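PDB 4F4F: threonine synthase from Brucella melitensis bv. 1, which probably catalyses the pyridoxal 5'-phosphate-dependent conversion of O-phospho-L-homoserine and water to L-threonine and phosphate, the last step of threonine biosynthesis. Local coordinates for residues A[140-145]-A[207-212]; A[152-157]-A[165-170]; A[177-182]-A[446-451]. All blocks are in the same frame, centred on the assembly; numbering follows the deposited sequence.

Contact 1: A[140-145]-A[207-212]; sequences TIVGAT and KGMFND
Val142 projects from strand 139-144 into the side chain of Met209 on helix 199-211, its CG1 methyl overlapping the terminal methyl of the thioether. Val142 CG1 and Met209 CE are 3.4 Å apart, tighter than an ordinary carbon-carbon contact, while Met209 SD stays farther back, 4.1 Å from Val142 CG1. The two side chains cross at about a right angle. A bend at the last torsion of Met209 (chi3 -85°) turns CE out of the line of the chain and onto the valine. Beta-branched Val142 suits a strand, and its compact, rigid fork gives the flexible methionine a firm surface to fold against. Beside this pair the ring of Phe210 reaches the strand backbone: its CE2 lies 4.0 Å from Val142 O, with the oxygen at the ring edge, near its plane. Helix 199-211 here lies against the parallel sheet that holds strand 139-144, within the pyridoxal-phosphate-dependent enzyme region. Leu221 of the neighbouring edge strand touches Val142, Met209 and Phe210, and helix 455-465 also packs on Met209. The Val142-Met209 pair is apolar and buried, so it holds by shape and exclusion of water; the carbonyl at the Phe210 edge is at most a weak polar contact.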
ATOM      1  N   THR A 140      -6.104  10.818 -16.739  1.00 18.31           N
ATOM      2  CA  THR A 140      -6.965  11.447 -15.757  1.00 17.14           C
ATOM      3  C   THR A 140      -7.106  10.401 -14.637  1.00 16.87           C
ATOM      4  O   THR A 140      -7.727   9.360 -14.829  1.00 17.96           O
ATOM      5  CB  THR A 140      -8.332  11.806 -16.379  1.00 17.79           C
ATOM      6  OG1 THR A 140      -8.139  12.691 -17.499  1.00 18.52           O
ATOM      7  CG2 THR A 140      -9.249  12.458 -15.341  1.00 16.72           C
ATOM      8  N   ILE A 141      -6.456  10.656 -13.507  1.00 16.16           N
ATOM      9  CA  ILE A 141      -6.506   9.749 -12.337  1.00 15.90           C
ATOM     10  C   ILE A 141      -7.766  10.039 -11.555  1.00 15.12           C
ATOM     11  O   ILE A 141      -8.022  11.194 -11.207  1.00 15.25           O
ATOM     12  CB  ILE A 141      -5.296   9.936 -11.395  1.00 15.81           C
ATOM     13  CG1 ILE A 141      -3.958   9.890 -12.197  1.00 16.40           C
ATOM     14  CG2 ILE A 141      -5.347   8.902 -10.250  1.00 15.42           C
ATOM     15  CD1 ILE A 141      -3.601   8.538 -12.749  1.00 17.51           C
ATOM     16  N   VAL A 142      -8.563   9.013 -11.284  1.00 15.24           N
ATOM     17  CA  VAL A 142      -9.819   9.229 -10.558  1.00 15.26           C
ATOM     18  C   VAL A 142      -9.933   8.207  -9.423  1.00 15.28           C
ATOM     19  O   VAL A 142      -9.681   7.038  -9.632  1.00 16.79           O
ATOM     20  CB  VAL A 142     -11.049   9.174 -11.510  1.00 16.36           C
ATOM     21  CG1 VAL A 142     -12.317   9.469 -10.725  1.00 16.30           C
ATOM     22  CG2 VAL A 142     -10.931  10.209 -12.646  1.00 16.81           C
ATOM     23  N   GLY A 143     -10.220   8.659  -8.207  1.00 14.70           N
ATOM     24  CA  GLY A 143     -10.477   7.753  -7.101  1.00 14.93           C
ATOM     25  C   GLY A 143     -11.391   8.315  -6.041  1.00 14.97           C
ATOM     26  O   GLY A 143     -11.704   9.510  -6.038  1.00 13.53           O
ATOM     27  N   ALA A 144     -11.852   7.430  -5.159  1.00 15.81           N
ATOM     28  CA  ALA A 144     -12.693   7.794  -4.027  1.00 15.93           C
ATOM     29  C   ALA A 144     -11.938   7.438  -2.760  1.00 16.93           C
ATOM     30  O   ALA A 144     -11.167   6.473  -2.753  1.00 17.15           O
ATOM     31  CB  ALA A 144     -14.006   7.029  -4.081  1.00 17.06           C
ATOM     32  N   THR A 145     -12.103   8.224  -1.701  1.00 16.63           N
ATOM     33  CA  THR A 145     -11.397   7.952  -0.440  1.00 17.66           C
ATOM     34  C   THR A 145     -12.287   8.333   0.730  1.00 18.88           C
ATOM     35  O   THR A 145     -13.164   9.197   0.597  1.00 18.01           O
ATOM     36  CB  THR A 145     -10.104   8.784  -0.341  1.00 16.84           C
ATOM     37  OG1 THR A 145      -9.391   8.429   0.860  1.00 17.73           O
ATOM     38  CG2 THR A 145     -10.425  10.320  -0.303  1.00 15.58           C
ATOM     39  N   LYS A 207     -17.031   4.003  -9.797  1.00 22.25           N
ATOM     40  CA  LYS A 207     -17.345   2.764 -10.531  1.00 24.80           C
ATOM     41  C   LYS A 207     -18.182   3.136 -11.761  1.00 25.41           C
ATOM     42  O   LYS A 207     -17.961   2.606 -12.840  1.00 26.84           O
ATOM     43  CB  LYS A 207     -18.090   1.760  -9.634  1.00 25.86           C
ATOM     44  N   GLY A 208     -19.111   4.077 -11.585  1.00 25.37           N
ATOM     45  CA  GLY A 208     -19.901   4.654 -12.677  1.00 25.90           C
ATOM     46  C   GLY A 208     -19.034   5.196 -13.814  1.00 25.75           C
ATOM     47  O   GLY A 208     -19.260   4.863 -14.988  1.00 26.63           O
ATOM     48  N   MET A 209     -18.041   6.012 -13.478  1.00 23.87           N
ATOM     49  CA  MET A 209     -17.163   6.591 -14.491  1.00 24.39           C
ATOM     50  C   MET A 209     -16.390   5.492 -15.200  1.00 26.08           C
ATOM     51  O   MET A 209     -16.257   5.530 -16.425  1.00 26.97           O
ATOM     52  CB  MET A 209     -16.182   7.601 -13.876  1.00 22.99           C
ATOM     53  CG  MET A 209     -16.854   8.928 -13.499  1.00 22.36           C
ATOM     54  SD  MET A 209     -15.752  10.203 -12.836  1.00 21.43           S
ATOM     55  CE  MET A 209     -15.727   9.733 -11.115  1.00 20.75           C
ATOM     56  N   PHE A 210     -15.886   4.517 -14.440  1.00 26.90           N
ATOM     57  CA  PHE A 210     -15.120   3.427 -15.059  1.00 29.05           C
ATOM     58  C   PHE A 210     -15.945   2.508 -15.949  1.00 32.00           C
ATOM     59  O   PHE A 210     -15.405   1.929 -16.884  1.00 33.24           O
ATOM     60  CB  PHE A 210     -14.285   2.648 -14.042  1.00 29.15           C
ATOM     61  CG  PHE A 210     -12.999   3.334 -13.721  1.00 28.00           C
ATOM     62  CD1 PHE A 210     -11.933   3.271 -14.603  1.00 29.16           C
ATOM     63  CD2 PHE A 210     -12.878   4.100 -12.597  1.00 26.54           C
ATOM     64  CE1 PHE A 210     -10.752   3.944 -14.331  1.00 28.01           C
ATOM     65  CE2 PHE A 210     -11.703   4.778 -12.312  1.00 26.51           C
ATOM     66  CZ  PHE A 210     -10.636   4.702 -13.181  1.00 26.68           C
ATOM     67  N   ASN A 211     -17.246   2.417 -15.684  1.00 33.63           N
ATOM     68  CA  ASN A 211     -18.175   1.673 -16.532  1.00 36.28           C
ATOM     69  C   ASN A 211     -18.579   2.414 -17.791  1.00 35.98           C
ATOM     70  O   ASN A 211     -19.129   1.828 -18.703  1.00 36.25           O
ATOM     71  CB  ASN A 211     -19.439   1.336 -15.752  1.00 38.55           C
ATOM     72  CG  ASN A 211     -19.187   0.321 -14.664  1.00 40.86           C
ATOM     73  OD1 ASN A 211     -18.265  -0.485 -14.756  1.00 43.65           O
ATOM     74  ND2 ASN A 211     -20.005   0.359 -13.621  1.00 43.03           N
ATOM     75  N   ASP A 212     -18.376   3.720 -17.808  1.00 33.49           N
ATOM     76  CA  ASP A 212     -18.721   4.522 -18.954  1.00 34.18           C
ATOM     77  C   ASP A 212     -17.495   4.504 -19.871  1.00 34.25           C
ATOM     78  O   ASP A 212     -16.533   5.269 -19.690  1.00 31.70           O
ATOM     79  CB  ASP A 212     -19.102   5.928 -18.508  1.00 32.73           C
ATOM     80  CG  ASP A 212     -19.574   6.784 -19.636  1.00 34.01           C
ATOM     81  OD1 ASP A 212     -19.346   6.421 -20.815  1.00 36.81           O
ATOM     82  OD2 ASP A 212     -20.119   7.847 -19.339  1.00 33.95           O
TER

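Contact 2: A[152-157]-A[165-170]; sequences AAIEAF and IFILFP
Ile165 of strand 163-170 fits against Ala153 and Phe157 of helix 148-157, inside a beta-alpha-beta crossover unit formed by strand 139-144, this helix and strand 163-170. The axes of 152-157 and 165-170 run nearly antiparallel, at 168° and 9.2 Å apart at closest approach, as expected when the chain climbs one element and descends the next. The long branch of Ile165 is stretched out, with CG1 opposite the backbone N (chi1 -176°) and chi2 also near trans, which carries CD1 to the helix surface. There Ile165 CD1 lies 3.7 Å from Ala153 CB; alanine suits this position because its single methyl lets the helix backbone come close. The side chain of Ala153 is about 8 Å from that of Lys117, predicted to carry the cofactor. Ile165 CD1 also approaches Phe157 CD2 at 3.8 Å, and the two side chains cross at about a right angle. Phe157 begins by pointing at the strand, but its end leads away, toward Ala125 of helix 117-134, though CD2 stays beside Ile165 CD1, met obliquely. Two residues along the strand, Ile167 meets Ile154, whose nearly trans chi2 (165°) extends its tip toward the strand. Met182 of helix 176-183 touches both of these isoleucines. The beta-branched residues suit the strand, and alternate ones face the helix. Ile154 CD1 rests 3.8 Å from Ile167 CG1.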
ATOM      1  N   ALA A 152      -2.524  10.650   0.139  1.00 14.62           N
ATOM      2  CA  ALA A 152      -1.326  10.031  -0.398  1.00 14.87           C
ATOM      3  C   ALA A 152      -1.288  10.156  -1.894  1.00 13.66           C
ATOM      4  O   ALA A 152      -0.265  10.466  -2.456  1.00 13.60           O
ATOM      5  CB  ALA A 152      -1.263   8.567   0.009  1.00 15.15           C
ATOM      6  N   ALA A 153      -2.425   9.947  -2.539  1.00 13.27           N
ATOM      7  CA  ALA A 153      -2.497  10.022  -4.006  1.00 12.95           C
ATOM      8  C   ALA A 153      -2.256  11.456  -4.502  1.00 12.57           C
ATOM      9  O   ALA A 153      -1.495  11.675  -5.459  1.00 12.80           O
ATOM     10  CB  ALA A 153      -3.861   9.507  -4.530  1.00 12.06           C
ATOM     11  N   ILE A 154      -2.917  12.418  -3.867  1.00 12.47           N
ATOM     12  CA  ILE A 154      -2.800  13.820  -4.258  1.00 13.03           C
ATOM     13  C   ILE A 154      -1.400  14.387  -4.045  1.00 13.63           C
ATOM     14  O   ILE A 154      -0.876  15.143  -4.886  1.00 13.93           O
ATOM     15  CB  ILE A 154      -3.855  14.642  -3.528  1.00 13.17           C
ATOM     16  CG1 ILE A 154      -5.174  14.551  -4.296  1.00 12.99           C
ATOM     17  CG2 ILE A 154      -3.425  16.100  -3.349  1.00 13.85           C
ATOM     18  CD1 ILE A 154      -6.360  15.033  -3.479  1.00 12.69           C
ATOM     19  N   GLU A 155      -0.758  13.997  -2.950  1.00 14.45           N
ATOM     20  CA  GLU A 155       0.629  14.402  -2.732  1.00 15.65           C
ATOM     21  C   GLU A 155       1.640  13.766  -3.684  1.00 15.41           C
ATOM     22  O   GLU A 155       2.726  14.315  -3.877  1.00 15.89           O
ATOM     23  CB  GLU A 155       1.065  14.181  -1.275  1.00 17.43           C
ATOM     24  CG  GLU A 155       0.620  15.298  -0.356  1.00 19.21           C
ATOM     25  CD  GLU A 155       1.322  16.632  -0.647  1.00 20.68           C
ATOM     26  OE1 GLU A 155       2.535  16.674  -0.892  1.00 22.23           O
ATOM     27  OE2 GLU A 155       0.656  17.650  -0.616  1.00 22.58           O
ATOM     28  N   ALA A 156       1.297  12.611  -4.253  1.00 14.05           N
ATOM     29  CA  ALA A 156       2.155  11.927  -5.221  1.00 14.07           C
ATOM     30  C   ALA A 156       1.956  12.474  -6.641  1.00 13.73           C
ATOM     31  O   ALA A 156       2.921  12.717  -7.353  1.00 13.76           O
ATOM     32  CB  ALA A 156       1.887  10.424  -5.195  1.00 13.61           C
ATOM     33  N   PHE A 157       0.694  12.723  -7.020  1.00 13.57           N
ATOM     34  CA  PHE A 157       0.368  13.119  -8.405  1.00 14.21           C
ATOM     35  C   PHE A 157       0.320  14.624  -8.608  1.00 14.96           C
ATOM     36  O   PHE A 157       0.432  15.088  -9.736  1.00 15.82           O
ATOM     37  CB  PHE A 157      -0.938  12.489  -8.872  1.00 13.57           C
ATOM     38  CG  PHE A 157      -0.800  11.042  -9.241  1.00 13.74           C
ATOM     39  CD1 PHE A 157      -0.358  10.682 -10.497  1.00 14.13           C
ATOM     40  CD2 PHE A 157      -1.132  10.042  -8.338  1.00 13.50           C
ATOM     41  CE1 PHE A 157      -0.245   9.357 -10.868  1.00 14.55           C
ATOM     42  CE2 PHE A 157      -1.036   8.711  -8.709  1.00 14.09           C
ATOM     43  CZ  PHE A 157      -0.601   8.368  -9.973  1.00 14.61           C
ATOM     44  N   ILE A 165      -5.494  14.752 -11.352  1.00 13.74           N
ATOM     45  CA  ILE A 165      -6.065  13.851 -10.383  1.00 13.00           C
ATOM     46  C   ILE A 165      -7.322  14.428  -9.745  1.00 12.72           C
ATOM     47  O   ILE A 165      -7.367  15.621  -9.384  1.00 13.47           O
ATOM     48  CB  ILE A 165      -5.004  13.426  -9.339  1.00 12.46           C
ATOM     49  CG1 ILE A 165      -5.585  12.389  -8.353  1.00 12.18           C
ATOM     50  CG2 ILE A 165      -4.477  14.658  -8.640  1.00 12.54           C
ATOM     51  CD1 ILE A 165      -4.603  11.520  -7.583  1.00 11.96           C
ATOM     52  N   PHE A 166      -8.352  13.584  -9.673  1.00 12.67           N
ATOM     53  CA  PHE A 166      -9.630  13.921  -9.091  1.00 12.65           C
ATOM     54  C   PHE A 166      -9.934  12.873  -8.010  1.00 12.13           C
ATOM     55  O   PHE A 166     -10.007  11.674  -8.292  1.00 12.77           O
ATOM     56  CB  PHE A 166     -10.750  13.909 -10.162  1.00 13.09           C
ATOM     57  CG  PHE A 166     -10.470  14.813 -11.333  1.00 13.85           C
ATOM     58  CD1 PHE A 166      -9.505  14.468 -12.267  1.00 14.36           C
ATOM     59  CD2 PHE A 166     -11.131  16.019 -11.478  1.00 14.47           C
ATOM     60  CE1 PHE A 166      -9.222  15.324 -13.330  1.00 15.54           C
ATOM     61  CE2 PHE A 166     -10.857  16.863 -12.530  1.00 15.62           C
ATOM     62  CZ  PHE A 166      -9.912  16.518 -13.471  1.00 15.79           C
ATOM     63  N   ILE A 167     -10.068  13.342  -6.775  1.00 12.14           N
ATOM     64  CA  ILE A 167     -10.410  12.488  -5.652  1.00 11.56           C
ATOM     65  C   ILE A 167     -11.744  12.947  -5.084  1.00 11.71           C
ATOM     66  O   ILE A 167     -11.925  14.143  -4.724  1.00 11.62           O
ATOM     67  CB  ILE A 167      -9.352  12.562  -4.565  1.00 12.00           C
ATOM     68  CG1 ILE A 167      -7.988  12.018  -5.062  1.00 12.04           C
ATOM     69  CG2 ILE A 167      -9.867  11.833  -3.311  1.00 11.95           C
ATOM     70  CD1 ILE A 167      -7.951  10.544  -5.459  1.00 12.22           C
ATOM     71  N   LEU A 168     -12.669  12.002  -5.015  1.00 11.83           N
ATOM     72  CA  LEU A 168     -13.965  12.226  -4.449  1.00 12.51           C
ATOM     73  C   LEU A 168     -13.951  11.728  -2.991  1.00 12.76           C
ATOM     74  O   LEU A 168     -13.508  10.593  -2.707  1.00 12.95           O
ATOM     75  CB  LEU A 168     -15.015  11.443  -5.263  1.00 13.11           C
ATOM     76  CG  LEU A 168     -15.341  11.828  -6.713  1.00 13.00           C
ATOM     77  CD1 LEU A 168     -14.160  11.698  -7.662  1.00 13.06           C
ATOM     78  CD2 LEU A 168     -16.515  11.032  -7.230  1.00 13.31           C
ATOM     79  N   PHE A 169     -14.446  12.568  -2.089  1.00 13.05           N
ATOM     80  CA  PHE A 169     -14.575  12.235  -0.677  1.00 13.49           C
ATOM     81  C   PHE A 169     -15.881  12.789  -0.122  1.00 13.90           C
ATOM     82  O   PHE A 169     -16.445  13.731  -0.690  1.00 13.58           O
ATOM     83  CB  PHE A 169     -13.387  12.776   0.103  1.00 13.91           C
ATOM     84  CG  PHE A 169     -13.253  14.272   0.095  1.00 13.94           C
ATOM     85  CD1 PHE A 169     -13.856  15.029   1.079  1.00 14.82           C
ATOM     86  CD2 PHE A 169     -12.460  14.908  -0.848  1.00 13.87           C
ATOM     87  CE1 PHE A 169     -13.718  16.391   1.096  1.00 15.26           C
ATOM     88  CE2 PHE A 169     -12.351  16.300  -0.854  1.00 14.44           C
ATOM     89  CZ  PHE A 169     -12.972  17.028   0.120  1.00 15.02           C
ATOM     90  N   PRO A 170     -16.380  12.201   0.968  1.00 14.74           N
ATOM     91  CA  PRO A 170     -17.714  12.594   1.427  1.00 15.19           C
ATOM     92  C   PRO A 170     -17.691  13.922   2.162  1.00 15.43           C
ATOM     93  O   PRO A 170     -16.916  14.106   3.112  1.00 15.68           O
ATOM     94  CB  PRO A 170     -18.124  11.458   2.349  1.00 16.48           C
ATOM     95  CG  PRO A 170     -16.837  10.833   2.786  1.00 16.81           C
ATOM     96  CD  PRO A 170     -15.905  10.974   1.628  1.00 15.37           C
TER

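Contact 3: A[177-182]-A[446-451]; sequences VQQRQM and ESFTVL
Helix 176-183 meets the approach to edge strand 449-452 through the carboxylate of Glu446, which Gln179 and Arg180 both reach. Gln179 NE2 donates a hydrogen bond of 2.9 Å to Glu446 OE1, with an N-H...O angle of 160°. The acceptor is close to the amide plane of the glutamine, whereas the donor reaches the syn side of the carboxylate from 29° out of its plane. Gln179 is extended, CG trans to its own N (chi1 -173°), which brings the amide to the glutamate. The other oxygen, Glu446 OE2, sits over one face of the Arg180 guanidinium, 3.2 Å from NH2. This salt bridge therefore acts through charge alone, with no N-H aimed at the oxygen. Strand 449-452 closes one side of the five-stranded parallel sheet, and the loop leading into it is tied by these polar side chains to a helix of the pyridoxal-phosphate enzyme family region. Long, flexible glutamine, arginine and glutamate suit this partly exposed place, where their length lets them reach from helix to loop. Further grips come from Thr183 OG1, hydrogen-bonded to Glu446 OE1, and from Arg444 O, bonded to Arg180 NH1. The Phe448 ring lies alongside, CE1 4.0 Å from Gln179 NE2, at an oblique angle; Glu446 CB lies at its edge.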
ATOM      1  N   VAL A 177      -7.406  16.608   9.660  1.00 30.18           N
ATOM      2  CA  VAL A 177      -6.047  16.432   9.123  1.00 30.19           C
ATOM      3  C   VAL A 177      -6.078  15.830   7.695  1.00 28.41           C
ATOM      4  O   VAL A 177      -5.469  16.351   6.749  1.00 25.91           O
ATOM      5  CB  VAL A 177      -5.166  15.522  10.028  1.00 32.02           C
ATOM      6  CG1 VAL A 177      -3.853  15.162   9.340  1.00 31.17           C
ATOM      7  CG2 VAL A 177      -4.863  16.192  11.365  1.00 34.98           C
ATOM      8  N   GLN A 178      -6.827  14.741   7.556  1.00 27.86           N
ATOM      9  CA  GLN A 178      -6.933  14.052   6.278  1.00 26.38           C
ATOM     10  C   GLN A 178      -7.499  14.967   5.198  1.00 24.54           C
ATOM     11  O   GLN A 178      -6.972  15.000   4.076  1.00 23.36           O
ATOM     12  CB  GLN A 178      -7.780  12.769   6.416  1.00 26.81           C
ATOM     13  CG  GLN A 178      -7.018  11.581   7.011  1.00 28.94           C
ATOM     14  CD  GLN A 178      -6.832  11.657   8.515  1.00 31.29           C
ATOM     15  OE1 GLN A 178      -7.229  12.642   9.156  1.00 33.03           O
ATOM     16  NE2 GLN A 178      -6.219  10.614   9.097  1.00 32.23           N
ATOM     17  N   GLN A 179      -8.552  15.726   5.511  1.00 24.18           N
ATOM     18  CA  GLN A 179      -9.122  16.611   4.498  1.00 23.17           C
ATOM     19  C   GLN A 179      -8.135  17.702   4.031  1.00 23.57           C
ATOM     20  O   GLN A 179      -8.019  17.996   2.818  1.00 22.70           O
ATOM     21  CB  GLN A 179     -10.443  17.250   4.954  1.00 23.78           C
ATOM     22  CG  GLN A 179     -11.116  18.025   3.827  1.00 22.78           C
ATOM     23  CD  GLN A 179     -12.461  18.603   4.215  1.00 23.17           C
ATOM     24  OE1 GLN A 179     -13.459  17.891   4.235  1.00 22.56           O
ATOM     25  NE2 GLN A 179     -12.495  19.893   4.523  1.00 24.87           N
ATOM     26  N   ARG A 180      -7.429  18.293   4.981  1.00 26.29           N
ATOM     27  CA  ARG A 180      -6.487  19.351   4.659  1.00 28.02           C
ATOM     28  C   ARG A 180      -5.373  18.845   3.751  1.00 26.09           C
ATOM     29  O   ARG A 180      -4.960  19.549   2.852  1.00 24.54           O
ATOM     30  CB  ARG A 180      -5.920  19.965   5.920  1.00 31.90           C
ATOM     31  CG  ARG A 180      -6.958  20.753   6.686  1.00 35.21           C
ATOM     32  CD  ARG A 180      -6.326  21.674   7.702  1.00 39.68           C
ATOM     33  NE  ARG A 180      -6.545  23.078   7.352  1.00 42.60           N
ATOM     34  CZ  ARG A 180      -7.629  23.784   7.682  1.00 46.35           C
ATOM     35  NH1 ARG A 180      -7.738  25.054   7.301  1.00 48.58           N
ATOM     36  NH2 ARG A 180      -8.620  23.241   8.388  1.00 48.86           N
ATOM     37  N   GLN A 181      -4.914  17.611   3.962  1.00 25.64           N
ATOM     38  CA  GLN A 181      -3.896  17.045   3.080  1.00 24.94           C
ATOM     39  C   GLN A 181      -4.387  16.865   1.644  1.00 23.30           C
ATOM     40  O   GLN A 181      -3.601  16.945   0.697  1.00 22.40           O
ATOM     41  CB  GLN A 181      -3.327  15.738   3.668  1.00 25.90           C
ATOM     42  CG  GLN A 181      -2.508  16.025   4.933  1.00 27.54           C
ATOM     43  CD  GLN A 181      -1.276  15.151   5.119  1.00 29.38           C
ATOM     44  OE1 GLN A 181      -1.395  14.016   5.598  1.00 30.58           O
ATOM     45  NE2 GLN A 181      -0.067  15.713   4.836  1.00 28.91           N
ATOM     46  N   MET A 182      -5.681  16.632   1.458  1.00 21.19           N
ATOM     47  CA  MET A 182      -6.201  16.531   0.103  1.00 20.33           C
ATOM     48  C   MET A 182      -6.411  17.887  -0.551  1.00 20.01           C
ATOM     49  O   MET A 182      -6.262  18.036  -1.781  1.00 19.75           O
ATOM     50  CB  MET A 182      -7.536  15.763   0.087  1.00 20.07           C
ATOM     51  CG  MET A 182      -7.378  14.282   0.356  1.00 20.56           C
ATOM     52  SD  MET A 182      -8.932  13.465  -0.063  1.00 18.82           S
ATOM     53  CE  MET A 182      -9.825  13.800   1.451  1.00 19.75           C
ATOM     54  N   GLU A 446      -7.762  25.570   2.287  1.00 33.72           N
ATOM     55  CA  GLU A 446      -8.370  24.463   1.572  1.00 33.01           C
ATOM     56  C   GLU A 446      -8.931  24.973   0.245  1.00 31.90           C
ATOM     57  O   GLU A 446      -9.236  26.171   0.079  1.00 33.99           O
ATOM     58  CB  GLU A 446      -9.440  23.813   2.434  1.00 33.31           C
ATOM     59  CG  GLU A 446      -8.901  23.390   3.785  1.00 35.37           C
ATOM     60  CD  GLU A 446      -9.694  22.278   4.447  1.00 36.56           C
ATOM     61  OE1 GLU A 446      -9.993  21.265   3.780  1.00 35.25           O
ATOM     62  OE2 GLU A 446      -9.969  22.392   5.663  1.00 40.64           O
ATOM     63  N   SER A 447      -9.036  24.073  -0.715  1.00 28.74           N
ATOM     64  CA  SER A 447      -9.530  24.436  -2.010  1.00 27.71           C
ATOM     65  C   SER A 447     -10.142  23.196  -2.633  1.00 25.07           C
ATOM     66  O   SER A 447      -9.432  22.278  -3.066  1.00 25.04           O
ATOM     67  CB  SER A 447      -8.399  24.985  -2.873  1.00 29.80           C
ATOM     68  OG  SER A 447      -8.924  25.371  -4.138  1.00 31.15           O
ATOM     69  N   PHE A 448     -11.464  23.152  -2.623  1.00 22.23           N
ATOM     70  CA  PHE A 448     -12.192  21.979  -3.069  1.00 19.77           C
ATOM     71  C   PHE A 448     -13.562  22.393  -3.598  1.00 18.78           C
ATOM     72  O   PHE A 448     -14.046  23.480  -3.291  1.00 19.91           O
ATOM     73  CB  PHE A 448     -12.320  20.958  -1.947  1.00 18.92           C
ATOM     74  CG  PHE A 448     -13.060  21.447  -0.715  1.00 19.30           C
ATOM     75  CD1 PHE A 448     -12.377  22.040   0.326  1.00 20.47           C
ATOM     76  CD2 PHE A 448     -14.421  21.232  -0.570  1.00 18.87           C
ATOM     77  CE1 PHE A 448     -13.048  22.462   1.467  1.00 21.30           C
ATOM     78  CE2 PHE A 448     -15.096  21.634   0.564  1.00 19.70           C
ATOM     79  CZ  PHE A 448     -14.410  22.265   1.590  1.00 20.98           C
ATOM     80  N   THR A 449     -14.174  21.530  -4.394  1.00 16.62           N
ATOM     81  CA  THR A 449     -15.430  21.862  -5.009  1.00 16.28           C
ATOM     82  C   THR A 449     -16.475  20.913  -4.476  1.00 15.01           C
ATOM     83  O   THR A 449     -16.294  19.688  -4.551  1.00 14.17           O
ATOM     84  CB  THR A 449     -15.343  21.721  -6.525  1.00 16.41           C
ATOM     85  OG1 THR A 449     -14.306  22.566  -7.013  1.00 17.16           O
ATOM     86  CG2 THR A 449     -16.685  22.095  -7.198  1.00 16.89           C
ATOM     87  N   VAL A 450     -17.560  21.470  -3.963  1.00 14.94           N
ATOM     88  CA  VAL A 450     -18.708  20.677  -3.508  1.00 14.51           C
ATOM     89  C   VAL A 450     -19.559  20.304  -4.718  1.00 14.59           C
ATOM     90  O   VAL A 450     -19.966  21.190  -5.481  1.00 15.32           O
ATOM     91  CB  VAL A 450     -19.542  21.460  -2.481  1.00 15.07           C
ATOM     92  CG1 VAL A 450     -20.777  20.654  -2.047  1.00 14.91           C
ATOM     93  CG2 VAL A 450     -18.676  21.872  -1.298  1.00 15.35           C
ATOM     94  N   LEU A 451     -19.834  19.011  -4.896  1.00 14.28           N
ATOM     95  CA  LEU A 451     -20.697  18.527  -5.992  1.00 14.66           C
ATOM     96  C   LEU A 451     -21.741  17.582  -5.441  1.00 15.29           C
ATOM     97  O   LEU A 451     -21.438  16.804  -4.535  1.00 15.06           O
ATOM     98  CB  LEU A 451     -19.916  17.770  -7.075  1.00 14.32           C
ATOM     99  CG  LEU A 451     -18.809  18.534  -7.781  1.00 14.38           C
ATOM    100  CD1 LEU A 451     -18.043  17.571  -8.676  1.00 14.17           C
ATOM    101  CD2 LEU A 451     -19.420  19.669  -8.569  1.00 15.29           C
TER

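How the contacts relate
All three contacts reach one parallel sheet, ordered 221-223, 139-144, 163-170, 190-196, 449-452. Contacts 1 and 2 have centres about 12 Å apart and involve its neighbouring strands 139-144 and 163-170, joined by probable backbone hydrogen bonds from Phe166 N to Ile141 O and from Leu168 N to Gly143 O. The centre of contact 3 is about 9 Å from that of contact 2 and about 18 Å from that of contact 1; Met182 joins it to both, packing on Phe169 and Thr145. Along the chain, contact 2 falls between the two segments of contact 1, and contact 3 crosses contact 1, since 177-182 precedes 207-212 and 446-451 follows it. The C-terminal chain thus completes a sheet begun some 300 residues earlier.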